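Local coordinates for hypothetical protein (Pseudomonas putida, PDB 2HLJ), which probably acts on acyl-CoA thioesters as a hotdog-fold betainyl-CoA thiolase, an acyltransferase related to the thioesterases, at residues A[79-84]-A[141-146]; A[107-112]-A[147-152]. All blocks are in the same frame, centred on the assembly; numbering follows the deposited sequence. Where two conformers were deposited one is given.

Contact 1 (A[79-84]-A[141-146])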
ATOM      1  N   GLN A  79      -5.079  14.904  -2.227  1.00 17.86           N
ATOM      2  CA  GLN A  79      -4.153  15.998  -2.492  1.00 18.78           C
ATOM      3  C   GLN A  79      -2.778  15.419  -2.796  1.00 19.83           C
ATOM      4  O   GLN A  79      -2.379  14.421  -2.229  1.00 17.65           O
ATOM      5  CB  GLN A  79      -4.092  16.974  -1.292  1.00 17.99           C
ATOM      6  CG  GLN A  79      -5.366  17.821  -1.264  1.00 16.66           C
ATOM      7  CD  GLN A  79      -5.545  18.691  -0.058  1.00 21.80           C
ATOM      8  OE1 GLN A  79      -6.669  19.031   0.248  1.00 21.16           O
ATOM      9  NE2 GLN A  79      -4.463  19.047   0.642  1.00 16.24           N
ATOM     10  N   THR A  80      -2.067  16.033  -3.718  1.00 17.79           N
ATOM     11  CA  THR A  80      -0.833  15.437  -4.221  1.00 18.90           C
ATOM     12  C   THR A  80       0.243  16.516  -4.279  1.00 20.74           C
ATOM     13  O   THR A  80      -0.007  17.616  -4.769  1.00 22.55           O
ATOM     14  CB  THR A  80      -1.017  14.811  -5.584  1.00 18.89           C
ATOM     15  OG1 THR A  80      -2.093  13.837  -5.571  1.00 23.06           O
ATOM     16  CG2 THR A  80       0.278  14.169  -6.043  1.00 23.66           C
ATOM     17  N   GLN A  81       1.404  16.210  -3.723  1.00 20.34           N
ATOM     18  CA  GLN A  81       2.609  17.053  -3.867  1.00 21.55           C
ATOM     19  C   GLN A  81       3.754  16.268  -4.500  1.00 22.50           C
ATOM     20  O   GLN A  81       3.945  15.055  -4.245  1.00 21.00           O
ATOM     21  CB  GLN A  81       3.083  17.555  -2.532  1.00 20.90           C
ATOM     22  CG  GLN A  81       2.063  18.316  -1.757  1.00 27.67           C
ATOM     23  CD  GLN A  81       2.677  19.041  -0.553  1.00 27.31           C
ATOM     24  OE1 GLN A  81       3.678  19.725  -0.685  1.00 34.06           O
ATOM     25  NE2 GLN A  81       2.047  18.901   0.611  1.00 33.57           N
ATOM     26  N   ILE A  82       4.521  16.973  -5.321  1.00 22.00           N
ATOM     27  CA  ILE A  82       5.712  16.436  -5.929  1.00 22.45           C
ATOM     28  C   ILE A  82       6.852  16.837  -4.999  1.00 20.66           C
ATOM     29  O   ILE A  82       7.100  18.013  -4.790  1.00 19.33           O
ATOM     30  CB  ILE A  82       5.887  16.970  -7.385  1.00 21.48           C
ATOM     31  CG1 ILE A  82       4.750  16.415  -8.259  1.00 27.52           C
ATOM     32  CG2 ILE A  82       7.249  16.571  -7.966  1.00 24.61           C
ATOM     33  CD1 ILE A  82       4.611  17.103  -9.579  1.00 31.90           C
ATOM     34  N   LEU A  83       7.515  15.841  -4.424  1.00 19.99           N
ATOM     35  CA  LEU A  83       8.581  16.076  -3.473  1.00 19.87           C
ATOM     36  C   LEU A  83       9.918  16.218  -4.163  1.00 21.87           C
ATOM     37  O   LEU A  83      10.831  16.810  -3.611  1.00 22.61           O
ATOM     38  CB  LEU A  83       8.659  14.930  -2.480  1.00 21.10           C
ATOM     39  CG  LEU A  83       7.348  14.616  -1.786  1.00 25.99           C
ATOM     40  CD1 LEU A  83       7.498  13.355  -0.954  1.00 25.29           C
ATOM     41  CD2 LEU A  83       6.906  15.831  -0.985  1.00 27.90           C
ATOM     42  N   GLY A  84      10.033  15.698  -5.381  1.00 19.92           N
ATOM     43  CA  GLY A  84      11.344  15.637  -6.053  1.00 19.44           C
ATOM     44  C   GLY A  84      11.243  14.761  -7.283  1.00 18.28           C
ATOM     45  O   GLY A  84      10.293  14.007  -7.419  1.00 19.26           O
ATOM     46  N   GLU A 141       4.294  26.429  -3.063  1.00 32.73           N
ATOM     47  CA  GLU A 141       4.770  27.334  -2.002  1.00 39.50           C
ATOM     48  C   GLU A 141       3.773  27.477  -0.841  1.00 41.11           C
ATOM     49  O   GLU A 141       4.183  27.627   0.305  1.00 44.17           O
ATOM     50  CB  GLU A 141       5.152  28.708  -2.573  1.00 41.85           C
ATOM     51  CG  GLU A 141       6.337  28.671  -3.565  1.00 43.20           C
ATOM     52  CD  GLU A 141       7.565  27.943  -3.019  1.00 49.07           C
ATOM     53  OE1 GLU A 141       8.041  28.294  -1.906  1.00 34.93           O
ATOM     54  OE2 GLU A 141       8.054  27.020  -3.715  1.00 51.34           O
ATOM     55  N   GLY A 142       2.475  27.381  -1.116  1.00 43.31           N
ATOM     56  CA  GLY A 142       1.455  27.506  -0.063  1.00 43.22           C
ATOM     57  C   GLY A 142       1.025  26.218   0.624  1.00 44.39           C
ATOM     58  O   GLY A 142       0.302  26.256   1.623  1.00 45.09           O
ATOM     59  N   ALA A 143       1.452  25.073   0.093  1.00 42.69           N
ATOM     60  CA  ALA A 143       0.951  23.779   0.559  1.00 41.03           C
ATOM     61  C   ALA A 143       1.420  23.454   1.980  1.00 40.10           C
ATOM     62  O   ALA A 143       2.494  23.877   2.412  1.00 37.23           O
ATOM     63  CB  ALA A 143       1.378  22.663  -0.408  1.00 40.42           C
ATOM     64  N   GLN A 144       0.590  22.707   2.701  1.00 38.76           N
ATOM     65  CA  GLN A 144       0.974  22.194   4.003  1.00 40.79           C
ATOM     66  C   GLN A 144       2.128  21.195   3.838  1.00 38.23           C
ATOM     67  O   GLN A 144       2.048  20.302   2.996  1.00 36.84           O
ATOM     68  CB  GLN A 144      -0.234  21.518   4.662  1.00 43.40           C
ATOM     69  CG  GLN A 144       0.014  21.028   6.092  1.00 52.75           C
ATOM     70  CD  GLN A 144      -1.044  21.543   7.043  1.00 60.47           C
ATOM     71  OE1 GLN A 144      -1.112  22.749   7.307  1.00 61.67           O
ATOM     72  NE2 GLN A 144      -1.884  20.642   7.550  1.00 60.64           N
ATOM     73  N   ALA A 145       3.186  21.338   4.632  1.00 35.80           N
ATOM     74  CA  ALA A 145       4.346  20.437   4.528  1.00 36.58           C
ATOM     75  C   ALA A 145       3.958  18.961   4.760  1.00 34.89           C
ATOM     76  O   ALA A 145       3.114  18.649   5.605  1.00 35.64           O
ATOM     77  CB  ALA A 145       5.455  20.853   5.501  1.00 36.46           C
ATOM     78  N   PRO A 146       4.540  18.050   3.976  1.00 33.77           N
ATOM     79  CA  PRO A 146       4.189  16.643   4.136  1.00 32.34           C
ATOM     80  C   PRO A 146       4.621  16.108   5.492  1.00 32.09           C
ATOM     81  O   PRO A 146       5.803  16.139   5.851  1.00 32.40           O
ATOM     82  CB  PRO A 146       4.947  15.963   2.989  1.00 32.17           C
ATOM     83  CG  PRO A 146       5.163  17.063   1.988  1.00 29.26           C
ATOM     84  CD  PRO A 146       5.484  18.233   2.862  1.00 36.52           C
TER
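Q81 reaches out from strand 75-85 and gives its amide NE2 to the backbone oxygen of Q144, in the chain that follows helix 127-138. NE2 and Q144 O lie 2.8 Å apart, and the N-H points at the acceptor with an angle of 149°. The donor stands almost straight ahead of the carbonyl, the C=O...N angle being 163°, and the oxygen is close to the amide plane of Q81. The same amide has apolar neighbours: Q81 OE1 lies 3.7 Å from the methyl CB of A143, while Q81 NE2 has P146 CG 3.9 Å away. A small methyl thus borders the glutamine head by its oxygen and a rigid ring by its nitrogen. P146 also packs on L83, CG to CD2 3.7 Å, where the leucine and the ring run past each other in opposite directions.

The length of glutamine matters here. With CG anti to the carbonyl carbon (chi1 -56°) and the chain extended beyond it, Q81 spans the gap between a strand and a loop whose nearest CA atoms, those of Q81 and P146, are 8.2 Å apart. Its backbone is paired with Y93 of strand 89-98, so the side chain rises from a fixed base; the ring of P146 also rests on Y93. Next along, L83 and G84 both face H91 in a classic beta bulge, and Q140, just before the loop segment, hydrogen-bonds I82 N through its side-chain OE1. One neutral amide-to-carbonyl bond flanked by small apolar patches therefore lays the irregular chain over the face of the sheet turned away from helix 127-138, on which I82 packs, without a charged pair across the two segments.

Contact 2 (A[107-112]-A[147-152])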
ATOM      1  N   ALA A 107      -2.136   9.141   4.397  1.00 20.21           N
ATOM      2  CA  ALA A 107      -1.080   9.780   3.583  1.00 17.59           C
ATOM      3  C   ALA A 107      -0.116   8.702   3.072  1.00 17.09           C
ATOM      4  O   ALA A 107       0.078   7.660   3.740  1.00 16.96           O
ATOM      5  CB  ALA A 107      -0.352  10.833   4.421  1.00 20.21           C
ATOM      6  N   SER A 108       0.492   8.920   1.906  1.00 14.86           N
ATOM      7  CA  SER A 108       1.431   7.962   1.354  1.00 17.11           C
ATOM      8  C   SER A 108       2.534   8.659   0.626  1.00 19.08           C
ATOM      9  O   SER A 108       2.259   9.494  -0.237  1.00 17.91           O
ATOM     10  CB  SER A 108       0.716   7.045   0.338  1.00 20.00           C
ATOM     11  OG  SER A 108       1.614   6.059  -0.119  1.00 21.48           O
ATOM     12  N   GLU A 109       3.775   8.278   0.944  1.00 17.62           N
ATOM     13  CA  GLU A 109       4.965   8.722   0.254  1.00 19.25           C
ATOM     14  C   GLU A 109       5.336   7.625  -0.717  1.00 19.58           C
ATOM     15  O   GLU A 109       5.362   6.469  -0.326  1.00 16.62           O
ATOM     16  CB  GLU A 109       6.106   8.890   1.283  1.00 16.65           C
ATOM     17  CG  GLU A 109       7.353   9.540   0.703  1.00 23.92           C
ATOM     18  CD  GLU A 109       8.540   9.503   1.644  1.00 20.99           C
ATOM     19  OE1 GLU A 109       8.405   8.951   2.768  1.00 20.59           O
ATOM     20  OE2 GLU A 109       9.607  10.046   1.263  1.00 25.23           O
ATOM     21  N   GLN A 110       5.623   7.966  -1.974  1.00 15.87           N
ATOM     22  CA  GLN A 110       5.900   6.963  -2.972  1.00 17.07           C
ATOM     23  C   GLN A 110       7.006   7.376  -3.877  1.00 18.46           C
ATOM     24  O   GLN A 110       7.201   8.569  -4.130  1.00 19.56           O
ATOM     25  CB  GLN A 110       4.674   6.728  -3.860  1.00 17.84           C
ATOM     26  CG  GLN A 110       3.387   6.714  -3.078  1.00 20.39           C
ATOM     27  CD  GLN A 110       2.276   6.102  -3.847  1.00 27.46           C
ATOM     28  OE1 GLN A 110       2.293   6.088  -5.073  1.00 21.17           O
ATOM     29  NE2 GLN A 110       1.292   5.599  -3.139  1.00 21.97           N
HETATM   30  N   MSE A 111       7.702   6.372  -4.385  1.00 17.46           N
HETATM   31  CA  MSE A 111       8.701   6.561  -5.425  0.50 19.72           C
HETATM   32  C   MSE A 111       8.291   5.753  -6.655  1.00 19.90           C
HETATM   33  O   MSE A 111       8.021   4.564  -6.559  1.00 18.15           O
HETATM   34  CB  MSE A 111      10.079   6.109  -4.921  0.50 18.86           C
HETATM   35  CG  MSE A 111      11.187   6.305  -5.942  0.50 23.88           C
HETATM   36 SE   MSE A 111      11.629   8.166  -6.129  0.38 32.39          SE
HETATM   37  CE  MSE A 111      12.437   8.467  -4.390  0.50 39.28           C
ATOM     38  N   LEU A 112       8.263   6.407  -7.805  1.00 19.05           N
ATOM     39  CA  LEU A 112       7.780   5.804  -9.050  1.00 21.50           C
ATOM     40  C   LEU A 112       8.870   5.928 -10.113  1.00 18.94           C
ATOM     41  O   LEU A 112       9.608   6.903 -10.109  1.00 20.32           O
ATOM     42  CB  LEU A 112       6.522   6.539  -9.503  1.00 23.83           C
ATOM     43  CG  LEU A 112       5.394   6.753  -8.481  1.00 22.37           C
ATOM     44  CD1 LEU A 112       4.868   8.121  -8.564  1.00 28.20           C
ATOM     45  CD2 LEU A 112       4.265   5.745  -8.760  1.00 25.36           C
ATOM     46  N   GLN A 147       3.654  15.643   6.257  1.00 29.82           N
ATOM     47  CA  GLN A 147       3.950  15.176   7.594  1.00 30.94           C
ATOM     48  C   GLN A 147       4.552  13.762   7.622  1.00 27.93           C
ATOM     49  O   GLN A 147       5.510  13.509   8.350  1.00 30.51           O
ATOM     50  CB  GLN A 147       2.685  15.245   8.426  1.00 30.54           C
ATOM     51  CG  GLN A 147       2.904  14.908   9.871  1.00 34.25           C
ATOM     52  CD  GLN A 147       1.645  15.065  10.682  1.00 35.68           C
ATOM     53  OE1 GLN A 147       0.640  15.594  10.191  1.00 40.25           O
ATOM     54  NE2 GLN A 147       1.681  14.594  11.933  1.00 43.47           N
ATOM     55  N   TYR A 148       3.995  12.866   6.816  1.00 25.63           N
ATOM     56  CA  TYR A 148       4.284  11.424   6.895  1.00 23.13           C
ATOM     57  C   TYR A 148       5.341  11.030   5.861  1.00 24.35           C
ATOM     58  O   TYR A 148       5.069  10.399   4.824  1.00 24.07           O
ATOM     59  CB  TYR A 148       2.966  10.633   6.760  1.00 23.63           C
ATOM     60  CG  TYR A 148       2.045  10.968   7.914  1.00 19.71           C
ATOM     61  CD1 TYR A 148       2.134  10.297   9.118  1.00 22.31           C
ATOM     62  CD2 TYR A 148       1.118  11.995   7.813  1.00 26.02           C
ATOM     63  CE1 TYR A 148       1.323  10.636  10.190  1.00 16.88           C
ATOM     64  CE2 TYR A 148       0.286  12.321   8.879  1.00 22.59           C
ATOM     65  CZ  TYR A 148       0.416  11.650  10.056  1.00 20.16           C
ATOM     66  OH  TYR A 148      -0.392  11.991  11.084  1.00 22.36           O
HETATM   67  N   MSE A 149       6.563  11.436   6.185  1.00 26.53           N
HETATM   68  CA  MSE A 149       7.725  11.282   5.348  1.00 27.23           C
HETATM   69  C   MSE A 149       8.759  10.544   6.122  1.00 25.63           C
HETATM   70  O   MSE A 149       8.890  10.777   7.308  1.00 29.13           O
HETATM   71  CB  MSE A 149       8.319  12.657   5.083  1.00 30.34           C
HETATM   72  CG  MSE A 149       7.378  13.531   4.385  1.00 34.35           C
HETATM   73 SE   MSE A 149       7.653  13.149   2.569  0.75 58.96          SE
HETATM   74  CE  MSE A 149       9.017  14.696   2.486  1.00 32.45           C
ATOM     75  N   GLY A 150       9.554   9.726   5.441  1.00 24.04           N
ATOM     76  CA  GLY A 150      10.657   9.032   6.077  1.00 22.29           C
ATOM     77  C   GLY A 150      10.199   8.157   7.225  1.00 21.12           C
ATOM     78  O   GLY A 150      10.949   7.919   8.163  1.00 18.70           O
ATOM     79  N   ARG A 151       8.973   7.636   7.150  1.00 21.32           N
ATOM     80  CA  ARG A 151       8.419   6.890   8.278  1.00 21.07           C
ATOM     81  C   ARG A 151       8.924   5.441   8.341  1.00 23.06           C
ATOM     82  O   ARG A 151       9.160   4.803   7.310  1.00 24.82           O
ATOM     83  CB  ARG A 151       6.876   6.918   8.223  1.00 22.45           C
ATOM     84  CG  ARG A 151       6.286   8.305   8.409  1.00 26.19           C
ATOM     85  CD  ARG A 151       6.707   8.814   9.747  1.00 33.56           C
ATOM     86  NE  ARG A 151       6.126  10.086  10.130  1.00 41.27           N
ATOM     87  CZ  ARG A 151       5.267  10.267  11.131  1.00 35.52           C
ATOM     88  NH1 ARG A 151       4.823   9.242  11.858  1.00 24.18           N
ATOM     89  NH2 ARG A 151       4.836  11.495  11.386  1.00 40.90           N
ATOM     90  N   THR A 152       9.078   4.938   9.567  1.00 20.13           N
ATOM     91  CA  THR A 152       9.459   3.549   9.811  1.00 22.86           C
ATOM     92  C   THR A 152       8.580   2.969  10.917  1.00 24.52           C
ATOM     93  O   THR A 152       8.054   3.683  11.764  1.00 23.90           O
ATOM     94  CB  THR A 152      10.964   3.385  10.217  1.00 24.89           C
ATOM     95  OG1 THR A 152      11.247   4.159  11.388  1.00 25.84           O
ATOM     96  CG2 THR A 152      11.906   3.809   9.091  1.00 25.86           C
TER
HETATM   97  O   HOH W   1       6.993   7.648   4.844  1.00 21.33           O
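E109 and G150 join strand 104-114 of the antiparallel hotdog sheet to the irregular chain beyond helix 127-138. G150 N gives its hydrogen to E109 OE1 at 3.0 Å, an N-H...O angle of 158°, meeting the carboxylate on its syn side but 27° out of the plane. E109 is stretched out along its whole length (chi1 -172°, CG opposite the backbone N), which carries the carboxylate to the loop. Glycine suits the donor position, since phi there is positive, a conformation that glycine adopts easily.

The closely packed part lies around that carboxylate. The selenomethionine side chain of M149 is bent at chi2 and chi3, bringing SE to 3.9 Å from E109 CD, and the two side chains cross at about a right angle. H91 NE2 holds the other oxygen, E109 OE2, so both oxygens of this buried acid are engaged, and I153 of the second subunit packs on E109. Further back, the short methyl of A107 sits 3.9 Å from Y148 CD2, approaching the ring obliquely; Y148 is the centre of an inverse gamma turn, and its N is hydrogen-bonded to Y93 OH.

The looser side is at G150, exposed at the margin of the contact. Beyond it the R151 side chain lies along the Y148 ring, with Y148 CD1 over the centre of the guanidinium, and packs on strand 57-66 and on E61 of the second subunit. A water links E109 to R151 N: it lies 2.8 Å from E109 OE1 and accepts from R151 N at 3.0 Å.

Both contacts fasten the single chain running on from helix 127-138 to the same antiparallel sheet, residues 141-146 on strand 75-85 and residues 147-152 on strand 104-114, with strand 89-98 between the two. Contact 1 is a surface contact with no buried residue among those that touch, and its polar link is uncharged. Contact 2 is partly buried and close to the second subunit; it relies on an acidic side chain with several partners, including a water. The two adjoin where L83 CD1 packs 3.5 Å from M149 SE, while H91 and Y93 of the intervening strand serve residues of both.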